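Local coordinates for lipoteichoic acid primase (PDB 4UOP), which belongs to the sulfatase-like, alkaline-phosphatase-type family and carries a bound magnesium ion in its extracellular catalytic domain, at residues Asn71-Lys76 / Ser81-Leu86; Ala111-Tyr116 / Thr126-Tyr131; Lys179-Glu184 / Tyr197-Pro202; Asn368-Glu373 / Lys415-Ala420. All coordinates share one frame; numbering follows the deposited sequence.

Overall arrangement
All four contacts lie in one chain built round a mixed sheet of the sulfatase family, and none touches another. Interaction 1 closes a turn beyond strand 59-65, whose following residue Glu66 binds magnesium; interaction 2 uses helix 107-117, which carries the magnesium ligand Thr108, and Thr128 reaches to about 12 Å from the ion. Their centres are about 29 Å apart, on opposite sides of the chain's centre. Interaction 3 packs a short helix on helix 193-209. Interaction 4 lies about 41 Å from it, centre to centre, but its nearest atoms come within about 8 Å of interaction 2, and helix 412-433 reaches both.

Interaction 1 of 4, residues Asn71-Lys76 / Ser81-Leu86; sequences NLTNVK and SITPTL
Val75 and Ile82 meet through both backbone and side chain where the chain doubles back. Ile82 N donates to Val75 O (2.9 Å), with an angle of 165° at the hydrogen. The same carbonyl oxygen accepts from a water that in turn takes the N-H of Thr83, its oxygen 2.7 Å from Thr83 N, so two donors grip Val75 O and two successive amides are satisfied. The CG1 atoms of Val75 and Ile82 touch at 3.9 Å, the two side chains lying side by side and pointing the same way.

Thr83 ties down residues 71-76 through its hydroxyl: Asn74 N donates to Thr83 OG1 (2.9 Å) almost straight, at 171°. A chi1 of 60° turns this hydroxyl, and not the methyl, to the Asn74 amide; OG1 also bonds Asp87. Asn74 ND2 bonds Gln90 OE1, and Thr73 OG1 bonds back to Arg70 O. Next to the hairpin turn, the chain of Lys76 runs out straight and bends at its last torsion, bringing NZ to Ser81 OG (2.8 Å) as donor.

Lys76 and Ser81 face each other as an antiparallel non-hydrogen-bonded pair, with CA atoms 4.4 Å apart. The arrangement is that of a short beta-hairpin, strands 76-77 and 80-81, leading directly into helix 84-89, with Thr83 at its N-cap position.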
# COMPACT_ATOMS: atom_id res chain seq x y z
N ASN B 71 6.28 -18.86 -14.35
CA ASN B 71 6.77 -20.13 -13.78
C ASN B 71 5.65 -21.15 -13.50
O ASN B 71 5.92 -22.29 -13.07
CB ASN B 71 7.67 -19.91 -12.56
CG ASN B 71 6.97 -19.29 -11.37
OD1 ASN B 71 5.74 -19.24 -11.28
ND2 ASN B 71 7.76 -18.84 -10.42
N LEU B 72 4.41 -20.77 -13.77
CA LEU B 72 3.30 -21.73 -13.78
C LEU B 72 2.57 -21.74 -15.12
O LEU B 72 1.35 -21.86 -15.18
CB LEU B 72 2.34 -21.43 -12.62
CG LEU B 72 2.96 -21.56 -11.22
CD1 LEU B 72 2.00 -21.05 -10.17
CD2 LEU B 72 3.36 -23.00 -10.91
N THR B 73 3.31 -21.55 -16.20
CA THR B 73 2.81 -21.76 -17.54
C THR B 73 3.72 -22.76 -18.21
O THR B 73 4.82 -23.03 -17.72
CB THR B 73 2.78 -20.47 -18.37
OG1 THR B 73 4.12 -19.99 -18.57
CG2 THR B 73 1.93 -19.40 -17.70
N ASN B 74 3.27 -23.34 -19.32
CA ASN B 74 4.01 -24.40 -20.00
C ASN B 74 4.37 -25.54 -19.05
O ASN B 74 5.50 -26.05 -19.04
CB ASN B 74 5.25 -23.82 -20.71
CG ASN B 74 5.55 -24.53 -22.03
OD1 ASN B 74 5.29 -25.73 -22.17
ND2 ASN B 74 6.09 -23.80 -23.00
N VAL B 75 3.39 -25.91 -18.24
CA VAL B 75 3.50 -26.98 -17.25
C VAL B 75 2.61 -28.12 -17.72
O VAL B 75 1.56 -27.89 -18.31
CB VAL B 75 3.05 -26.45 -15.86
CG1 VAL B 75 2.57 -27.57 -14.95
CG2 VAL B 75 4.18 -25.67 -15.20
N LYS B 76 3.04 -29.35 -17.46
CA LYS B 76 2.22 -30.54 -17.71
C LYS B 76 1.98 -31.27 -16.39
O LYS B 76 2.92 -31.48 -15.62
CB LYS B 76 2.92 -31.49 -18.67
CG LYS B 76 2.84 -31.07 -20.12
CD LYS B 76 3.57 -32.08 -21.00
CE LYS B 76 3.47 -31.70 -22.47
NZ LYS B 76 2.07 -31.73 -22.97
N SER B 81 -1.36 -30.68 -20.49
CA SER B 81 -0.85 -29.31 -20.58
C SER B 81 -1.78 -28.34 -19.89
O SER B 81 -2.99 -28.37 -20.12
CB SER B 81 -0.69 -28.88 -22.04
OG SER B 81 0.39 -29.57 -22.63
N ILE B 82 -1.23 -27.47 -19.06
CA ILE B 82 -2.04 -26.48 -18.36
C ILE B 82 -2.36 -25.30 -19.27
O ILE B 82 -3.49 -24.82 -19.27
CB ILE B 82 -1.34 -26.00 -17.07
CG1 ILE B 82 -1.13 -27.18 -16.11
CG2 ILE B 82 -2.13 -24.89 -16.38
CD1 ILE B 82 -2.40 -27.88 -15.67
N THR B 83 -1.37 -24.82 -20.03
CA THR B 83 -1.57 -23.69 -20.93
C THR B 83 -1.19 -24.03 -22.37
O THR B 83 -0.30 -23.41 -22.93
CB THR B 83 -0.75 -22.45 -20.48
OG1 THR B 83 0.64 -22.77 -20.48
CG2 THR B 83 -1.15 -21.97 -19.10
N PRO B 84 -1.89 -25.00 -22.99
CA PRO B 84 -1.57 -25.34 -24.38
C PRO B 84 -1.73 -24.18 -25.38
O PRO B 84 -0.98 -24.13 -26.34
CB PRO B 84 -2.53 -26.50 -24.70
CG PRO B 84 -3.65 -26.34 -23.73
CD PRO B 84 -3.06 -25.75 -22.49
N THR B 85 -2.67 -23.27 -25.18
CA THR B 85 -2.81 -22.09 -26.07
C THR B 85 -1.52 -21.27 -26.04
O THR B 85 -0.98 -20.95 -27.10
CB THR B 85 -4.02 -21.20 -25.71
OG1 THR B 85 -5.22 -21.95 -25.85
CG2 THR B 85 -4.12 -19.97 -26.62
N LEU B 86 -1.04 -20.94 -24.86
CA LEU B 86 0.19 -20.12 -24.75
C LEU B 86 1.39 -20.88 -25.27
O LEU B 86 2.24 -20.32 -25.93
CB LEU B 86 0.43 -19.66 -23.31
CG LEU B 86 -0.60 -18.73 -22.67
CD1 LEU B 86 -0.10 -18.22 -21.31
CD2 LEU B 86 -0.96 -17.58 -23.58
O HOH W 1 1.12 -25.86 -20.36

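Interaction 2 of 4, residues Ala111-Tyr116 / Thr126-Tyr131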
# COMPACT_ATOMS: atom_id res chain seq x y z
N ALA B 111 -1.71 -2.89 -12.91
CA ALA B 111 -1.29 -3.42 -14.19
C ALA B 111 -1.87 -2.60 -15.32
O ALA B 111 -1.15 -2.18 -16.23
CB ALA B 111 -1.69 -4.88 -14.31
N GLU B 112 -3.18 -2.34 -15.26
CA GLU B 112 -3.84 -1.53 -16.26
C GLU B 112 -3.21 -0.14 -16.30
O GLU B 112 -2.95 0.38 -17.39
CB GLU B 112 -5.32 -1.40 -15.95
CG GLU B 112 -6.11 -2.70 -16.13
CD GLU B 112 -7.61 -2.45 -16.02
OE1 GLU B 112 -8.18 -1.89 -16.97
OE2 GLU B 112 -8.19 -2.79 -14.97
N TRP B 113 -2.99 0.45 -15.13
CA TRP B 113 -2.35 1.77 -15.04
C TRP B 113 -1.02 1.81 -15.80
O TRP B 113 -0.76 2.74 -16.59
CB TRP B 113 -2.13 2.17 -13.57
CG TRP B 113 -1.42 3.49 -13.46
CD1 TRP B 113 -0.08 3.69 -13.43
CD2 TRP B 113 -2.02 4.79 -13.44
NE1 TRP B 113 0.20 5.04 -13.38
CE2 TRP B 113 -0.98 5.73 -13.37
CE3 TRP B 113 -3.34 5.24 -13.44
CZ2 TRP B 113 -1.21 7.10 -13.33
CZ3 TRP B 113 -3.57 6.61 -13.40
CH2 TRP B 113 -2.52 7.51 -13.34
N SER B 114 -0.17 0.83 -15.50
CA SER B 114 1.16 0.71 -16.09
C SER B 114 1.09 0.59 -17.60
O SER B 114 1.81 1.27 -18.33
CB SER B 114 1.88 -0.52 -15.51
OG SER B 114 2.23 -0.31 -14.17
N VAL B 115 0.19 -0.26 -18.07
CA VAL B 115 0.07 -0.50 -19.49
C VAL B 115 -0.49 0.72 -20.24
O VAL B 115 0.07 1.13 -21.27
CB VAL B 115 -0.76 -1.77 -19.75
CG1 VAL B 115 -1.02 -1.96 -21.24
CG2 VAL B 115 -0.01 -2.97 -19.18
N TYR B 116 -1.56 1.32 -19.73
CA TYR B 116 -2.18 2.43 -20.45
C TYR B 116 -1.33 3.72 -20.43
O TYR B 116 -1.35 4.46 -21.41
CB TYR B 116 -3.57 2.76 -19.91
CG TYR B 116 -4.55 1.60 -19.83
CD1 TYR B 116 -4.48 0.55 -20.71
CD2 TYR B 116 -5.55 1.59 -18.87
CE1 TYR B 116 -5.37 -0.51 -20.62
CE2 TYR B 116 -6.43 0.54 -18.76
CZ TYR B 116 -6.34 -0.51 -19.63
OH TYR B 116 -7.22 -1.57 -19.52
N THR B 126 -3.71 4.13 -4.80
CA THR B 126 -4.21 3.42 -5.98
C THR B 126 -4.46 4.50 -7.03
O THR B 126 -5.38 5.31 -6.90
CB THR B 126 -5.50 2.62 -5.69
OG1 THR B 126 -5.19 1.56 -4.79
CG2 THR B 126 -6.07 2.02 -6.94
N ASN B 127 -3.62 4.52 -8.06
CA ASN B 127 -3.64 5.62 -9.02
C ASN B 127 -4.95 5.74 -9.78
O ASN B 127 -5.36 6.84 -10.11
CB ASN B 127 -2.44 5.55 -9.99
CG ASN B 127 -1.16 6.08 -9.37
OD1 ASN B 127 -1.18 6.62 -8.26
ND2 ASN B 127 -0.06 5.91 -10.05
N THR B 128 -5.60 4.61 -10.05
CA THR B 128 -6.86 4.66 -10.77
C THR B 128 -7.93 5.37 -9.94
O THR B 128 -8.84 5.96 -10.50
CB THR B 128 -7.36 3.26 -11.22
OG1 THR B 128 -7.58 2.43 -10.08
CG2 THR B 128 -6.35 2.61 -12.15
N GLN B 129 -7.80 5.32 -8.61
CA GLN B 129 -8.70 6.04 -7.70
C GLN B 129 -8.29 7.50 -7.61
O GLN B 129 -9.06 8.38 -7.94
CB GLN B 129 -8.64 5.44 -6.30
CG GLN B 129 -9.25 4.05 -6.20
CD GLN B 129 -10.73 4.06 -5.89
OE1 GLN B 129 -11.38 5.12 -5.89
NE2 GLN B 129 -11.28 2.88 -5.63
N THR B 130 -7.06 7.73 -7.19
CA THR B 130 -6.58 9.08 -6.90
C THR B 130 -6.52 10.00 -8.12
O THR B 130 -6.73 11.21 -7.98
CB THR B 130 -5.19 9.01 -6.24
OG1 THR B 130 -5.28 8.16 -5.09
CG2 THR B 130 -4.69 10.40 -5.81
N TYR B 131 -6.24 9.44 -9.30
CA TYR B 131 -6.05 10.29 -10.48
C TYR B 131 -7.11 10.08 -11.57
O TYR B 131 -6.94 10.53 -12.71
CB TYR B 131 -4.64 10.09 -11.02
CG TYR B 131 -3.59 10.48 -10.01
CD1 TYR B 131 -3.38 11.82 -9.69
CD2 TYR B 131 -2.84 9.51 -9.34
CE1 TYR B 131 -2.43 12.18 -8.75
CE2 TYR B 131 -1.89 9.87 -8.40
CZ TYR B 131 -1.68 11.21 -8.12
OH TYR B 131 -0.74 11.57 -7.20
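Trp113 of helix 107-117 lies against Asn127 of the short helix 127-130, a helix-to-helix contact in the sulfatase-type alpha/beta domain that is carried almost wholly by one indole. Before it within 111-116, Glu112 points its carboxylate elsewhere: OE1 accepts from Tyr116 OH through its anti lone pair (2.7 Å), while OE2 forms a salt bridge with Arg163. At Trp113, a chi1 of 177° throws the ring out from its own helix toward the second one. The Asn127 side chain covers one face of that ring and crosses it at about a right angle, its amide plane turned 62° from the indole. Thr128 adds its methyl, with CG2 at 4.2 Å from Trp113 CE3. Near the CH2 corner of the ring, Tyr131 CB comes to 4.1 Å from Trp113 CH2. Val432 of helix 412-433 touches both aromatic side chains.

The polar groups find partners outside the pair: Thr128 OG1 bonds Tyr161 O, Tyr131 OH bonds Asn433, and Trp113 NE1 makes a weak hydrogen bond to Thr119. Asn127 ND2 and Trp113 NE1 are both donors and merely pack, 3.5 Å apart. A CH-pi contact centres the asparagine on the indole: Asn127 CB stands 3.5 Å from the centroid of the Trp113 six-membered ring, only 8° off the ring normal.

Interaction 3 of 4, residues Lys179-Glu184 / Tyr197-Pro202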
# COMPACT_ATOMS: atom_id res chain seq x y z
N LYS B 179 -22.86 -4.52 -16.84
CA LYS B 179 -24.15 -4.15 -17.48
C LYS B 179 -24.27 -4.67 -18.90
O LYS B 179 -25.35 -5.09 -19.34
CB LYS B 179 -24.34 -2.63 -17.51
CG LYS B 179 -24.55 -1.99 -16.15
CD LYS B 179 -25.14 -0.59 -16.27
CE LYS B 179 -24.28 0.34 -17.13
NZ LYS B 179 -22.85 0.40 -16.67
N PHE B 180 -23.16 -4.64 -19.63
CA PHE B 180 -23.13 -5.14 -21.00
C PHE B 180 -23.14 -6.66 -21.07
O PHE B 180 -23.76 -7.24 -21.96
CB PHE B 180 -21.89 -4.60 -21.73
CG PHE B 180 -21.68 -5.21 -23.08
CD1 PHE B 180 -22.46 -4.83 -24.16
CD2 PHE B 180 -20.71 -6.18 -23.27
CE1 PHE B 180 -22.27 -5.39 -25.40
CE2 PHE B 180 -20.52 -6.76 -24.51
CZ PHE B 180 -21.29 -6.36 -25.58
N PHE B 181 -22.39 -7.32 -20.19
CA PHE B 181 -22.26 -8.79 -20.26
C PHE B 181 -23.42 -9.64 -19.71
O PHE B 181 -23.51 -10.81 -20.05
CB PHE B 181 -20.92 -9.24 -19.67
CG PHE B 181 -19.74 -8.74 -20.44
CD1 PHE B 181 -19.31 -9.39 -21.58
CD2 PHE B 181 -19.05 -7.61 -20.02
CE1 PHE B 181 -18.22 -8.93 -22.29
CE2 PHE B 181 -17.95 -7.14 -20.72
CZ PHE B 181 -17.54 -7.79 -21.86
N GLY B 182 -24.34 -9.06 -18.95
CA GLY B 182 -25.45 -9.85 -18.37
C GLY B 182 -24.97 -10.66 -17.18
O GLY B 182 -23.93 -10.35 -16.60
N ASP B 183 -25.72 -11.69 -16.79
CA ASP B 183 -25.38 -12.52 -15.63
C ASP B 183 -25.44 -14.02 -15.95
O ASP B 183 -25.58 -14.84 -15.05
CB ASP B 183 -26.31 -12.17 -14.46
CG ASP B 183 -25.97 -10.83 -13.83
OD1 ASP B 183 -24.84 -10.69 -13.31
OD2 ASP B 183 -26.83 -9.92 -13.86
N GLU B 184 -25.31 -14.36 -17.22
CA GLU B 184 -25.19 -15.75 -17.63
C GLU B 184 -23.77 -16.26 -17.34
O GLU B 184 -22.80 -15.48 -17.39
CB GLU B 184 -25.49 -15.91 -19.13
CG GLU B 184 -24.42 -15.32 -20.07
CD GLU B 184 -24.65 -15.66 -21.54
OE1 GLU B 184 -25.39 -16.63 -21.83
OE2 GLU B 184 -24.08 -14.95 -22.39
N TYR B 197 -15.24 -13.14 -24.09
CA TYR B 197 -14.78 -13.23 -25.46
C TYR B 197 -15.93 -13.32 -26.47
O TYR B 197 -15.88 -12.72 -27.54
CB TYR B 197 -13.83 -14.42 -25.64
CG TYR B 197 -12.58 -14.33 -24.79
CD1 TYR B 197 -11.78 -13.18 -24.81
CD2 TYR B 197 -12.18 -15.38 -23.99
CE1 TYR B 197 -10.64 -13.09 -24.03
CE2 TYR B 197 -11.04 -15.32 -23.22
CZ TYR B 197 -10.26 -14.15 -23.23
OH TYR B 197 -9.13 -14.07 -22.44
N ASN B 198 -16.97 -14.07 -26.12
CA ASN B 198 -18.12 -14.22 -27.01
C ASN B 198 -18.93 -12.94 -27.22
O ASN B 198 -19.47 -12.74 -28.29
CB ASN B 198 -19.04 -15.34 -26.52
CG ASN B 198 -18.50 -16.72 -26.87
OD1 ASN B 198 -17.67 -16.86 -27.75
ND2 ASN B 198 -19.01 -17.74 -26.19
N LYS B 199 -19.04 -12.10 -26.21
CA LYS B 199 -19.76 -10.86 -26.36
C LYS B 199 -18.88 -9.73 -26.91
O LYS B 199 -19.39 -8.85 -27.57
CB LYS B 199 -20.45 -10.45 -25.07
CG LYS B 199 -21.58 -11.41 -24.70
CD LYS B 199 -22.42 -10.88 -23.56
CE LYS B 199 -23.70 -11.69 -23.39
NZ LYS B 199 -24.72 -11.34 -24.41
N ALA B 200 -17.58 -9.80 -26.69
CA ALA B 200 -16.68 -8.78 -27.27
C ALA B 200 -16.50 -8.99 -28.78
O ALA B 200 -16.50 -8.04 -29.56
CB ALA B 200 -15.33 -8.78 -26.58
N PHE B 201 -16.36 -10.25 -29.19
CA PHE B 201 -15.99 -10.56 -30.55
C PHE B 201 -16.88 -9.89 -31.63
O PHE B 201 -16.36 -9.32 -32.59
CB PHE B 201 -15.86 -12.08 -30.77
CG PHE B 201 -15.64 -12.45 -32.20
CD1 PHE B 201 -14.38 -12.37 -32.76
CD2 PHE B 201 -16.71 -12.83 -33.00
CE1 PHE B 201 -14.18 -12.69 -34.09
CE2 PHE B 201 -16.52 -13.14 -34.33
CZ PHE B 201 -15.25 -13.08 -34.87
N PRO B 202 -18.22 -9.97 -31.48
CA PRO B 202 -19.09 -9.38 -32.51
C PRO B 202 -18.90 -7.87 -32.66
O PRO B 202 -19.09 -7.33 -33.74
CB PRO B 202 -20.50 -9.70 -32.00
CG PRO B 202 -20.33 -10.92 -31.17
CD PRO B 202 -18.98 -10.80 -30.53
O HOH W 2 -25.78 -9.19 -22.44
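Lys199, on helix 193-209, lays its aliphatic chain along the end of the short helix 178-181, where Phe180, Phe181 and Glu184 receive it. The contact is a partly buried packing of two helices of the sulfatase-type alpha/beta domain, joined by a connection that includes strands 186-187 and 190-191.

Apolar contacts come first. Lys199 CB is met by both rings, with Phe180 CE2 at 3.7 Å and Phe181 CD1 at 3.8 Å. The rings are themselves packed together, CD2 of Phe180 standing over the centre of one face of Phe181. Ile203 and Leu196 of helix 193-209 extend the apolar surface, touching Phe180 and Phe181 respectively.

Carbons also meet backbone carbonyls. A chi1 of 172° swings the Phe180 ring to helix 193-209, where its edge reaches the backbone, CZ lying 3.7 Å from Lys199 O near the ring plane. In return the lysine methylenes run past the helix end, with Lys199 CE 3.5 Å from Phe181 O. Gly182, with positive phi, leaves the helix just beyond.

Charge and water act at the tip. Glu184 comes from the opposite direction and its OE2 touches the methylene Lys199 CE at 3.4 Å; Lys199 NZ is farther from Glu184 OE2, at 4.2 Å, beyond a salt bridge, so any attraction is probably modest. The bend at the last lysine torsion instead places NZ where a water accepts from it (3.1 Å to Lys199 NZ) while donating to Phe180 O.

Interaction 4 of 4, residues Asn368-Glu373 / Lys415-Ala420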
# COMPACT_ATOMS: atom_id res chain seq x y z
N ASN B 368 19.47 -3.27 -23.04
CA ASN B 368 19.89 -3.13 -21.66
C ASN B 368 18.77 -2.58 -20.78
O ASN B 368 19.02 -1.89 -19.80
CB ASN B 368 21.16 -2.25 -21.56
CG ASN B 368 20.97 -0.86 -22.18
OD1 ASN B 368 20.06 -0.64 -22.98
ND2 ASN B 368 21.87 0.06 -21.83
N ASN B 369 17.53 -2.89 -21.13
CA ASN B 369 16.39 -2.41 -20.34
C ASN B 369 16.41 -3.02 -18.93
O ASN B 369 17.01 -4.07 -18.71
CB ASN B 369 15.08 -2.70 -21.07
CG ASN B 369 13.89 -1.99 -20.45
OD1 ASN B 369 14.00 -0.87 -19.95
ND2 ASN B 369 12.74 -2.64 -20.50
N TYR B 370 15.82 -2.31 -17.98
CA TYR B 370 15.64 -2.84 -16.64
C TYR B 370 14.31 -2.36 -16.10
O TYR B 370 13.72 -1.45 -16.64
CB TYR B 370 16.80 -2.44 -15.72
CG TYR B 370 16.97 -0.96 -15.54
CD1 TYR B 370 17.67 -0.21 -16.48
CD2 TYR B 370 16.42 -0.31 -14.45
CE1 TYR B 370 17.81 1.15 -16.33
CE2 TYR B 370 16.57 1.06 -14.30
CZ TYR B 370 17.27 1.78 -15.24
OH TYR B 370 17.43 3.13 -15.10
N VAL B 371 13.84 -3.01 -15.04
CA VAL B 371 12.50 -2.74 -14.53
C VAL B 371 12.54 -2.41 -13.04
O VAL B 371 12.73 -3.33 -12.22
CB VAL B 371 11.57 -3.96 -14.75
CG1 VAL B 371 10.17 -3.61 -14.33
CG2 VAL B 371 11.61 -4.40 -16.20
N PRO B 372 12.36 -1.12 -12.68
CA PRO B 372 12.20 -0.74 -11.28
C PRO B 372 10.96 -1.35 -10.63
O PRO B 372 9.93 -1.48 -11.30
CB PRO B 372 12.06 0.79 -11.36
CG PRO B 372 12.75 1.16 -12.62
CD PRO B 372 12.40 0.06 -13.56
N GLU B 373 11.06 -1.69 -9.35
CA GLU B 373 9.94 -2.23 -8.59
C GLU B 373 9.75 -1.46 -7.30
O GLU B 373 10.68 -0.85 -6.81
CB GLU B 373 10.19 -3.70 -8.28
CG GLU B 373 10.30 -4.58 -9.52
CD GLU B 373 8.97 -4.84 -10.20
OE1 GLU B 373 7.91 -4.56 -9.61
OE2 GLU B 373 8.99 -5.33 -11.35
N LYS B 415 25.07 0.63 -9.03
CA LYS B 415 24.74 1.86 -8.33
C LYS B 415 23.98 2.84 -9.22
O LYS B 415 23.02 3.48 -8.78
CB LYS B 415 26.04 2.51 -7.81
CG LYS B 415 25.88 3.85 -7.12
CD LYS B 415 24.88 3.79 -5.98
CE LYS B 415 25.21 4.81 -4.89
NZ LYS B 415 25.39 6.19 -5.43
N LYS B 416 24.41 2.97 -10.47
CA LYS B 416 23.74 3.88 -11.40
C LYS B 416 22.27 3.49 -11.63
O LYS B 416 21.41 4.37 -11.67
CB LYS B 416 24.48 3.94 -12.73
CG LYS B 416 25.66 4.89 -12.69
CD LYS B 416 26.58 4.71 -13.89
CE LYS B 416 27.87 5.50 -13.70
NZ LYS B 416 28.79 5.32 -14.86
N ARG B 417 21.99 2.20 -11.75
CA ARG B 417 20.61 1.75 -11.95
C ARG B 417 19.76 1.93 -10.69
O ARG B 417 18.57 2.20 -10.80
CB ARG B 417 20.56 0.30 -12.42
CG ARG B 417 21.00 0.13 -13.86
CD ARG B 417 20.74 -1.27 -14.36
NE ARG B 417 21.39 -1.51 -15.64
CZ ARG B 417 22.56 -2.13 -15.83
NH1 ARG B 417 23.25 -2.63 -14.81
NH2 ARG B 417 23.03 -2.26 -17.06
N PHE B 418 20.37 1.77 -9.52
CA PHE B 418 19.68 2.03 -8.26
C PHE B 418 19.28 3.49 -8.16
O PHE B 418 18.13 3.82 -7.85
CB PHE B 418 20.55 1.62 -7.07
CG PHE B 418 20.13 2.23 -5.77
CD1 PHE B 418 19.04 1.73 -5.07
CD2 PHE B 418 20.82 3.32 -5.25
CE1 PHE B 418 18.66 2.30 -3.87
CE2 PHE B 418 20.45 3.89 -4.05
CZ PHE B 418 19.36 3.38 -3.36
N ASP B 419 20.24 4.38 -8.43
CA ASP B 419 19.98 5.82 -8.41
C ASP B 419 18.95 6.23 -9.46
O ASP B 419 18.02 6.98 -9.16
CB ASP B 419 21.28 6.61 -8.63
CG ASP B 419 22.23 6.51 -7.45
OD1 ASP B 419 21.78 6.39 -6.29
OD2 ASP B 419 23.46 6.60 -7.67
N ALA B 420 19.12 5.75 -10.68
CA ALA B 420 18.15 6.00 -11.75
C ALA B 420 16.76 5.49 -11.37
O ALA B 420 15.76 6.18 -11.57
CB ALA B 420 18.60 5.35 -13.03
O HOH W 3 20.76 -0.54 -18.20
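Tyr370 and Arg417 meet as ring against aliphatic chain. Arg417 CD lies over one face of the Tyr370 ring, 4.1 Å from its centroid and 21° off the normal, a CH-pi contact displaced toward the CD1 side of the ring. The arginine chain is extended from CG to NE, which carries it across the tyrosine, and the guanidinium continues past the ring with its plane 71° from that of the phenol. It is therefore not stacked: the edge of the guanidinium, rather than its face, is turned to Tyr370 CD1. The tyrosine's own first torsion, chi1 61°, directs the ring toward helix 412-433 and under the arginine chain.

At the phenol end Ala420 CB, one turn farther along the helix, packs against Tyr370 OH (3.3 Å). The apolar neighbour of this methyl is Tyr370 CZ, 4.4 Å from Ala420 CB.

Polar linkage across the segments goes through water. A water in the guanidinium plane accepts from Arg417 NE (2.8 Å) and donates to Asn368 O, which itself lies at the edge of the tyrosine ring, in its plane. Two polar ends have outside partners: Tyr370 OH bonds Lys41 O, and Arg417 NH1 bonds Tyr387 OH.

The contact thus seats helix 412-433 beside an outermost strand, 371-373, of the five-stranded antiparallel sheet. The next strand, 381-383, touches Arg417 through Tyr382, strand 387-390 supplies Tyr387, and the end of helix 34-41 holds the tyrosine hydroxyl.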